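Local coordinates for cellulose-binding protein (Saccharophagus degradans, PDB 2YHG) that probably hydrolyses glycosidic bonds as part of a cellulose-binding protein, through a calcium-holding nucleoside hydrolase-like domain, at residues T76-Y90 / F100-M112. Sequence-based numbering, arbitrary orientation. Where two conformers were deposited one is given.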
ATOM      1  N   THR A  76      15.098 -18.274  -2.814  1.00  7.60           N
ATOM      2  CA  THR A  76      14.816 -16.871  -2.981  1.00  7.49           C
ATOM      3  C   THR A  76      15.544 -16.233  -4.178  1.00  7.98           C
ATOM      4  O   THR A  76      15.805 -15.034  -4.186  1.00  8.31           O
ATOM      5  CB  THR A  76      15.111 -16.044  -1.698  1.00  8.01           C
ATOM      6  OG1 THR A  76      16.503 -16.116  -1.391  1.00  8.57           O
ATOM      7  CG2 THR A  76      14.316 -16.527  -0.528  1.00  8.58           C
ATOM      8  N   ALA A  77      15.899 -17.017  -5.210  1.00  7.97           N
ATOM      9  CA  ALA A  77      16.782 -16.485  -6.245  1.00  8.63           C
ATOM     10  C   ALA A  77      16.197 -15.291  -6.991  1.00  7.80           C
ATOM     11  O   ALA A  77      16.948 -14.410  -7.383  1.00  8.66           O
ATOM     12  CB  ALA A  77      17.228 -17.572  -7.208  1.00 10.21           C
ATOM     13  N   TYR A  78      14.882 -15.235  -7.234  1.00  7.52           N
ATOM     14  CA  TYR A  78      14.317 -14.034  -7.865  1.00  7.75           C
ATOM     15  C   TYR A  78      14.583 -12.775  -7.033  1.00  8.05           C
ATOM     16  O   TYR A  78      15.030 -11.753  -7.533  1.00  8.40           O
ATOM     17  CB  TYR A  78      12.808 -14.149  -8.069  1.00  7.63           C
ATOM     18  CG  TYR A  78      12.379 -14.969  -9.252  1.00  7.12           C
ATOM     19  CD1 TYR A  78      12.336 -14.426 -10.510  1.00  8.63           C
ATOM     20  CD2 TYR A  78      11.982 -16.289  -9.087  1.00  8.11           C
ATOM     21  CE1 TYR A  78      11.903 -15.218 -11.620  1.00  9.75           C
ATOM     22  CE2 TYR A  78      11.572 -17.072 -10.151  1.00  9.23           C
ATOM     23  CZ  TYR A  78      11.531 -16.544 -11.389  1.00  8.67           C
ATOM     24  OH  TYR A  78      11.103 -17.340 -12.436  1.00 11.44           O
ATOM     25  N   VAL A  79      14.286 -12.862  -5.748  1.00  7.94           N
ATOM     26  CA  VAL A  79      14.492 -11.744  -4.861  1.00  7.54           C
ATOM     27  C   VAL A  79      15.991 -11.427  -4.731  1.00  8.18           C
ATOM     28  O   VAL A  79      16.373 -10.259  -4.744  1.00  9.15           O
ATOM     29  CB  VAL A  79      13.823 -11.948  -3.509  1.00  7.75           C
ATOM     30  CG1 VAL A  79      14.218 -10.848  -2.509  1.00  8.29           C
ATOM     31  CG2 VAL A  79      12.307 -12.014  -3.668  1.00  8.19           C
ATOM     32  N   ASP A  80      16.831 -12.457  -4.659  1.00  8.44           N
ATOM     33  CA  ASP A  80      18.264 -12.221  -4.546  1.00  9.44           C
ATOM     34  C   ASP A  80      18.737 -11.347  -5.702  1.00  9.40           C
ATOM     35  O   ASP A  80      19.568 -10.460  -5.534  1.00 10.28           O
ATOM     36  CB  ASP A  80      19.020 -13.558  -4.626  1.00 10.00           C
ATOM     37  CG  ASP A  80      18.730 -14.527  -3.498  1.00 10.40           C
ATOM     38  OD1 ASP A  80      18.127 -14.170  -2.466  1.00 10.40           O
ATOM     39  OD2 ASP A  80      19.155 -15.694  -3.681  1.00 12.62           O
ATOM     40  N   ARG A  81      18.297 -11.682  -6.919  1.00  9.26           N
ATOM     41  CA  ARG A  81      18.704 -10.984  -8.126  0.50 10.15           C
ATOM     42  C   ARG A  81      18.261  -9.522  -8.096  1.00  9.30           C
ATOM     43  O   ARG A  81      19.013  -8.603  -8.439  1.00 10.66           O
ATOM     44  CB  ARG A  81      18.112 -11.728  -9.333  0.50  9.52           C
ATOM     45  CG  ARG A  81      18.431 -11.156 -10.691  0.50 10.60           C
ATOM     46  CD  ARG A  81      18.268 -12.213 -11.777  0.50 11.48           C
ATOM     47  NE  ARG A  81      18.325 -11.613 -13.092  0.50 11.40           N
ATOM     48  CZ  ARG A  81      17.319 -10.963 -13.641  0.50 11.12           C
ATOM     49  NH1 ARG A  81      16.145 -10.898 -13.023  0.50 14.04           N
ATOM     50  NH2 ARG A  81      17.495 -10.384 -14.821  0.50 13.81           N
ATOM     51  N   ILE A  82      17.033  -9.281  -7.665  1.00  8.87           N
ATOM     52  CA  ILE A  82      16.503  -7.942  -7.588  1.00  8.46           C
ATOM     53  C   ILE A  82      17.236  -7.141  -6.491  1.00  9.32           C
ATOM     54  O   ILE A  82      17.548  -5.971  -6.718  1.00  9.86           O
ATOM     55  CB  ILE A  82      14.981  -7.965  -7.402  1.00  8.63           C
ATOM     56  CG1 ILE A  82      14.295  -8.476  -8.676  1.00  8.86           C
ATOM     57  CG2 ILE A  82      14.465  -6.593  -7.003  1.00 10.27           C
ATOM     58  CD1 ILE A  82      12.880  -8.906  -8.518  1.00  9.63           C
ATOM     59  N   LEU A  83      17.520  -7.747  -5.352  1.00  9.57           N
ATOM     60  CA  LEU A  83      18.268  -7.067  -4.299  1.00 10.06           C
ATOM     61  C   LEU A  83      19.709  -6.783  -4.690  1.00 10.61           C
ATOM     62  O   LEU A  83      20.259  -5.767  -4.271  1.00 11.85           O
ATOM     63  CB  LEU A  83      18.190  -7.835  -2.992  1.00 10.36           C
ATOM     64  CG  LEU A  83      16.826  -7.854  -2.296  1.00 11.00           C
ATOM     65  CD1 LEU A  83      16.938  -8.590  -0.970  1.00 12.57           C
ATOM     66  CD2 LEU A  83      16.289  -6.457  -2.084  1.00 13.31           C
ATOM     67  N   ASN A  84      20.301  -7.604  -5.558  1.00 10.91           N
ATOM     68  CA  ASN A  84      21.639  -7.278  -6.070  1.00 12.06           C
ATOM     69  C   ASN A  84      21.571  -6.010  -6.902  1.00 12.05           C
ATOM     70  O   ASN A  84      22.425  -5.129  -6.786  1.00 13.75           O
ATOM     71  CB  ASN A  84      22.174  -8.454  -6.883  1.00 13.76           C
ATOM     72  CG  ASN A  84      23.544  -8.224  -7.400  1.00 17.82           C
ATOM     73  OD1 ASN A  84      24.477  -7.961  -6.642  0.50 18.25           O
ATOM     74  ND2 ASN A  84      23.676  -8.251  -8.712  0.50 18.48           N
ATOM     75  N   ALA A  85      20.543  -5.872  -7.733  1.00 10.97           N
ATOM     76  CA  ALA A  85      20.320  -4.635  -8.487  1.00 10.52           C
ATOM     77  C   ALA A  85      20.074  -3.456  -7.555  1.00 11.30           C
ATOM     78  O   ALA A  85      20.606  -2.356  -7.766  1.00 12.09           O
ATOM     79  CB  ALA A  85      19.162  -4.789  -9.471  1.00 11.59           C
ATOM     80  N   TYR A  86      19.282  -3.667  -6.505  1.00 10.93           N
ATOM     81  CA  TYR A  86      19.055  -2.603  -5.535  1.00 10.28           C
ATOM     82  C   TYR A  86      20.369  -2.119  -4.926  1.00 11.61           C
ATOM     83  O   TYR A  86      20.566  -0.907  -4.774  1.00 12.17           O
ATOM     84  CB  TYR A  86      18.098  -3.048  -4.440  1.00 11.21           C
ATOM     85  CG  TYR A  86      17.856  -1.990  -3.388  1.00 10.87           C
ATOM     86  CD1 TYR A  86      16.927  -0.991  -3.586  1.00 10.36           C
ATOM     87  CD2 TYR A  86      18.545  -2.012  -2.179  1.00 12.19           C
ATOM     88  CE1 TYR A  86      16.668  -0.040  -2.595  1.00 11.04           C
ATOM     89  CE2 TYR A  86      18.324  -1.040  -1.192  1.00 12.40           C
ATOM     90  CZ  TYR A  86      17.360  -0.081  -1.406  1.00 11.28           C
ATOM     91  OH  TYR A  86      17.051   0.827  -0.433  1.00 12.37           O
ATOM     92  N   SER A  87      21.257  -3.044  -4.618  1.00 11.97           N
ATOM     93  CA  SER A  87      22.517  -2.647  -4.024  0.50 12.81           C
ATOM     94  C   SER A  87      23.324  -1.751  -4.972  1.00 13.93           C
ATOM     95  O   SER A  87      24.066  -0.862  -4.531  1.00 13.96           O
ATOM     96  CB  SER A  87      23.324  -3.859  -3.573  0.50 11.97           C
ATOM     97  OG  SER A  87      23.945  -4.515  -4.666  0.50 13.52           O
ATOM     98  N   GLN A  88      23.179  -1.942  -6.275  1.00 12.80           N
ATOM     99  CA  GLN A  88      23.846  -1.074  -7.239  1.00 12.44           C
ATOM    100  C   GLN A  88      23.196   0.305  -7.351  1.00 13.70           C
ATOM    101  O   GLN A  88      23.888   1.286  -7.595  1.00 14.56           O
ATOM    102  CB  GLN A  88      23.881  -1.748  -8.610  1.00 14.01           C
ATOM    103  CG  GLN A  88      24.654  -3.051  -8.623  1.00 16.24           C
ATOM    104  CD  GLN A  88      24.471  -3.826  -9.914  1.00 20.92           C
ATOM    105  OE1 GLN A  88      24.655  -3.275 -11.003  1.00 23.06           O
ATOM    106  NE2 GLN A  88      23.899  -5.012  -9.810  1.00 27.27           N
ATOM    107  N   ALA A  89      21.881   0.373  -7.139  1.00 12.30           N
ATOM    108  CA  ALA A  89      21.117   1.625  -7.227  1.00 12.08           C
ATOM    109  C   ALA A  89      21.164   2.433  -5.922  1.00 11.83           C
ATOM    110  O   ALA A  89      20.957   3.644  -5.916  1.00 12.71           O
ATOM    111  CB  ALA A  89      19.664   1.335  -7.592  1.00 12.32           C
ATOM    112  N   TYR A  90      21.367   1.750  -4.817  1.00 11.87           N
ATOM    113  CA  TYR A  90      21.246   2.336  -3.484  1.00 12.81           C
ATOM    114  C   TYR A  90      22.122   3.582  -3.251  1.00 12.91           C
ATOM    115  O   TYR A  90      21.641   4.544  -2.674  1.00 13.01           O
ATOM    116  CB  TYR A  90      21.530   1.277  -2.431  1.00 13.39           C
ATOM    117  CG  TYR A  90      21.628   1.808  -1.022  1.00 13.23           C
ATOM    118  CD1 TYR A  90      20.500   2.146  -0.286  1.00 13.62           C
ATOM    119  CD2 TYR A  90      22.863   2.018  -0.438  1.00 15.16           C
ATOM    120  CE1 TYR A  90      20.620   2.678   1.008  1.00 15.40           C
ATOM    121  CE2 TYR A  90      22.985   2.570   0.816  1.00 17.91           C
ATOM    122  CZ  TYR A  90      21.874   2.918   1.528  1.00 16.40           C
ATOM    123  OH  TYR A  90      22.011   3.449   2.791  1.00 19.88           O
ATOM    124  N   PHE A 100      16.052   5.286   2.789  1.00 12.79           N
ATOM    125  CA  PHE A 100      16.109   4.032   2.020  1.00 12.06           C
ATOM    126  C   PHE A 100      16.729   2.957   2.878  1.00 12.77           C
ATOM    127  O   PHE A 100      17.750   3.199   3.518  1.00 14.19           O
ATOM    128  CB  PHE A 100      16.891   4.210   0.701  1.00 12.67           C
ATOM    129  CG  PHE A 100      16.043   4.744  -0.425  1.00 11.04           C
ATOM    130  CD1 PHE A 100      15.153   3.904  -1.097  1.00 10.94           C
ATOM    131  CD2 PHE A 100      16.079   6.079  -0.785  1.00 11.14           C
ATOM    132  CE1 PHE A 100      14.353   4.377  -2.064  1.00  9.84           C
ATOM    133  CE2 PHE A 100      15.305   6.543  -1.838  1.00 10.96           C
ATOM    134  CZ  PHE A 100      14.377   5.696  -2.437  1.00 10.05           C
ATOM    135  N   PRO A 101      16.149   1.763   2.887  1.00 12.22           N
ATOM    136  CA  PRO A 101      16.754   0.694   3.671  1.00 12.57           C
ATOM    137  C   PRO A 101      18.097   0.246   3.081  1.00 13.03           C
ATOM    138  O   PRO A 101      18.277   0.256   1.865  1.00 13.64           O
ATOM    139  CB  PRO A 101      15.711  -0.431   3.578  1.00 12.85           C
ATOM    140  CG  PRO A 101      14.928  -0.140   2.345  1.00 13.12           C
ATOM    141  CD  PRO A 101      14.903   1.348   2.210  1.00 11.51           C
ATOM    142  N   THR A 102      19.044  -0.137   3.934  1.00 12.64           N
ATOM    143  CA  THR A 102      20.326  -0.562   3.411  1.00 13.07           C
ATOM    144  C   THR A 102      20.181  -1.901   2.685  1.00 12.26           C
ATOM    145  O   THR A 102      19.346  -2.724   3.039  1.00 12.45           O
ATOM    146  CB  THR A 102      21.393  -0.666   4.498  1.00 13.65           C
ATOM    147  OG1 THR A 102      21.037  -1.743   5.359  1.00 14.01           O
ATOM    148  CG2 THR A 102      21.552   0.632   5.287  1.00 15.62           C
ATOM    149  N   PRO A 103      21.071  -2.150   1.728  1.00 13.52           N
ATOM    150  CA  PRO A 103      21.106  -3.456   1.107  1.00 13.59           C
ATOM    151  C   PRO A 103      21.294  -4.580   2.101  1.00 12.93           C
ATOM    152  O   PRO A 103      20.594  -5.604   2.009  1.00 13.55           O
ATOM    153  CB  PRO A 103      22.281  -3.353   0.137  1.00 15.45           C
ATOM    154  CG  PRO A 103      22.309  -1.904  -0.261  1.00 15.11           C
ATOM    155  CD  PRO A 103      21.981  -1.202   1.045  1.00 14.07           C
ATOM    156  N   ALA A 104      22.109  -4.368   3.125  1.00 13.42           N
ATOM    157  CA  ALA A 104      22.317  -5.397   4.111  1.00 14.07           C
ATOM    158  C   ALA A 104      21.027  -5.694   4.890  1.00 12.55           C
ATOM    159  O   ALA A 104      20.747  -6.844   5.222  1.00 13.51           O
ATOM    160  CB  ALA A 104      23.465  -5.022   5.080  1.00 16.81           C
ATOM    161  N   TYR A 105      20.303  -4.648   5.264  1.00 12.11           N
ATOM    162  CA  TYR A 105      19.048  -4.856   5.962  1.00 11.76           C
ATOM    163  C   TYR A 105      18.056  -5.650   5.099  1.00 10.59           C
ATOM    164  O   TYR A 105      17.429  -6.599   5.567  1.00 10.73           O
ATOM    165  CB  TYR A 105      18.446  -3.539   6.407  1.00 12.09           C
ATOM    166  CG  TYR A 105      17.061  -3.722   6.965  1.00 12.12           C
ATOM    167  CD1 TYR A 105      16.852  -4.356   8.169  1.00 13.59           C
ATOM    168  CD2 TYR A 105      15.956  -3.369   6.205  1.00 12.86           C
ATOM    169  CE1 TYR A 105      15.558  -4.590   8.625  1.00 12.96           C
ATOM    170  CE2 TYR A 105      14.661  -3.581   6.657  1.00 12.97           C
ATOM    171  CZ  TYR A 105      14.469  -4.211   7.843  1.00 12.75           C
ATOM    172  OH  TYR A 105      13.188  -4.393   8.310  1.00 14.07           O
ATOM    173  N   LEU A 106      17.935  -5.282   3.834  1.00 10.54           N
ATOM    174  CA  LEU A 106      17.008  -5.994   2.957  1.00 10.59           C
ATOM    175  C   LEU A 106      17.408  -7.441   2.787  1.00 10.39           C
ATOM    176  O   LEU A 106      16.554  -8.320   2.804  1.00 10.23           O
ATOM    177  CB  LEU A 106      16.898  -5.331   1.600  1.00 11.95           C
ATOM    178  CG  LEU A 106      16.237  -3.964   1.607  1.00 12.71           C
ATOM    179  CD1 LEU A 106      16.130  -3.442   0.183  1.00 15.87           C
ATOM    180  CD2 LEU A 106      14.876  -3.942   2.281  1.00 13.93           C
ATOM    181  N   ASP A 107      18.705  -7.709   2.690  1.00 11.11           N
ATOM    182  CA  ASP A 107      19.157  -9.079   2.617  1.00 11.92           C
ATOM    183  C   ASP A 107      18.679  -9.859   3.850  1.00 11.29           C
ATOM    184  O   ASP A 107      18.308 -11.035   3.747  1.00 11.59           O
ATOM    185  CB  ASP A 107      20.683  -9.147   2.563  1.00 14.32           C
ATOM    186  CG  ASP A 107      21.284  -8.583   1.281  1.00 16.00           C
ATOM    187  OD1 ASP A 107      20.575  -8.454   0.264  0.50 12.06           O
ATOM    188  OD2 ASP A 107      22.488  -8.200   1.333  0.50 13.42           O
ATOM    189  N   SER A 108      18.711  -9.223   5.027  1.00 11.20           N
ATOM    190  CA  SER A 108      18.356  -9.896   6.260  1.00 11.32           C
ATOM    191  C   SER A 108      16.881 -10.281   6.383  1.00 10.56           C
ATOM    192  O   SER A 108      16.547 -11.130   7.172  1.00 11.85           O
ATOM    193  CB  SER A 108      18.772  -9.055   7.471  1.00 12.38           C
ATOM    194  OG  SER A 108      17.871  -8.020   7.767  1.00 13.31           O
ATOM    195  N   ILE A 109      16.028  -9.621   5.608  1.00  9.45           N
ATOM    196  CA  ILE A 109      14.580  -9.852   5.637  1.00  8.74           C
ATOM    197  C   ILE A 109      14.069 -10.535   4.353  1.00  8.04           C
ATOM    198  O   ILE A 109      12.861 -10.676   4.172  1.00  8.63           O
ATOM    199  CB  ILE A 109      13.795  -8.565   5.941  1.00  9.65           C
ATOM    200  CG1 ILE A 109      14.014  -7.495   4.875  1.00 11.29           C
ATOM    201  CG2 ILE A 109      14.157  -8.057   7.323  1.00 12.60           C
ATOM    202  CD1 ILE A 109      12.960  -6.390   4.853  1.00 12.52           C
ATOM    203  N   ASN A 110      15.003 -11.032   3.545  1.00  8.34           N
ATOM    204  CA  ASN A 110      14.744 -11.811   2.341  1.00  8.06           C
ATOM    205  C   ASN A 110      14.782 -13.268   2.735  1.00  8.26           C
ATOM    206  O   ASN A 110      15.871 -13.871   2.840  1.00  8.66           O
ATOM    207  CB  ASN A 110      15.842 -11.459   1.330  1.00  8.41           C
ATOM    208  CG  ASN A 110      15.884 -12.382   0.139  1.00  8.16           C
ATOM    209  OD1 ASN A 110      14.946 -13.146  -0.114  1.00  9.11           O
ATOM    210  ND2 ASN A 110      16.994 -12.338  -0.597  1.00  9.43           N
ATOM    211  N   VAL A 111      13.609 -13.874   2.929  1.00  7.69           N
ATOM    212  CA  VAL A 111      13.510 -15.203   3.500  1.00  8.01           C
ATOM    213  C   VAL A 111      12.430 -16.025   2.812  1.00  7.24           C
ATOM    214  O   VAL A 111      11.542 -15.456   2.161  1.00  7.64           O
ATOM    215  CB  VAL A 111      13.270 -15.175   5.039  1.00  8.77           C
ATOM    216  CG1 VAL A 111      14.374 -14.375   5.763  1.00 10.75           C
ATOM    217  CG2 VAL A 111      11.878 -14.615   5.393  1.00  9.39           C
ATOM    218  N   MET A 112      12.480 -17.336   3.025  1.00  7.12           N
ATOM    219  CA  MET A 112      11.458 -18.235   2.561  1.00  7.15           C
ATOM    220  C   MET A 112      10.275 -18.281   3.500  1.00  6.88           C
ATOM    221  O   MET A 112      10.441 -18.404   4.710  1.00  7.74           O
ATOM    222  CB  MET A 112      12.021 -19.631   2.425  1.00  7.91           C
ATOM    223  CG  MET A 112      13.078 -19.789   1.351  1.00  8.10           C
ATOM    224  SD  MET A 112      12.531 -19.478  -0.330  1.00  9.01           S
ATOM    225  CE  MET A 112      11.355 -20.787  -0.577  1.00 11.60           C
TER
HETATM  226  O   HOH W   1      17.193 -15.756   1.257  1.00 12.46           O
HETATM  227  O   HOH W   2      20.001   4.537   4.030  1.00 26.64           O
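Leu106 fills the middle of this contact: its CD1 methyl lies over one face of the Tyr86 ring, nearer the rim than the centre, 3.5 Å from CE2, and also meets Leu83 CD2. One turn on from Tyr86, the Tyr90 ring takes Pro103 CD over the centre of one face, a CH-pi contact 3.6 Å from the centroid, while Pro103 CG leans on the backbone of Ser87. Tyr86 has CG anti to its backbone N (chi1 179°), which sends the ring across to the loop before helix 103-108; there OH donates to Pro101 O at 2.7 Å, in the carbonyl plane on a lone pair. A water joins Tyr90 OH to Phe100 O.

At the other end Asn110 rests its amide carbon on Val79 CG1 and gives ND2 to Asp80 OD1 (2.9 Å, 151°). That oxygen also accepts from Thr76 OG1, so two donors grip it, and a second water bridges Thr76 OG1 to Asn110 O.

The axes of residues 77-90 and 103-108 run nearly antiparallel (166°) and approach to 10.0 Å. Helices 77-93 and 103-108 both lie in the beta-alpha-beta crossover from strand 58-64 to its parallel neighbour 110-112, at the sheet edge of the nucleoside hydrolase-like domain; Leu51 of helix 42-52 packs against Leu106.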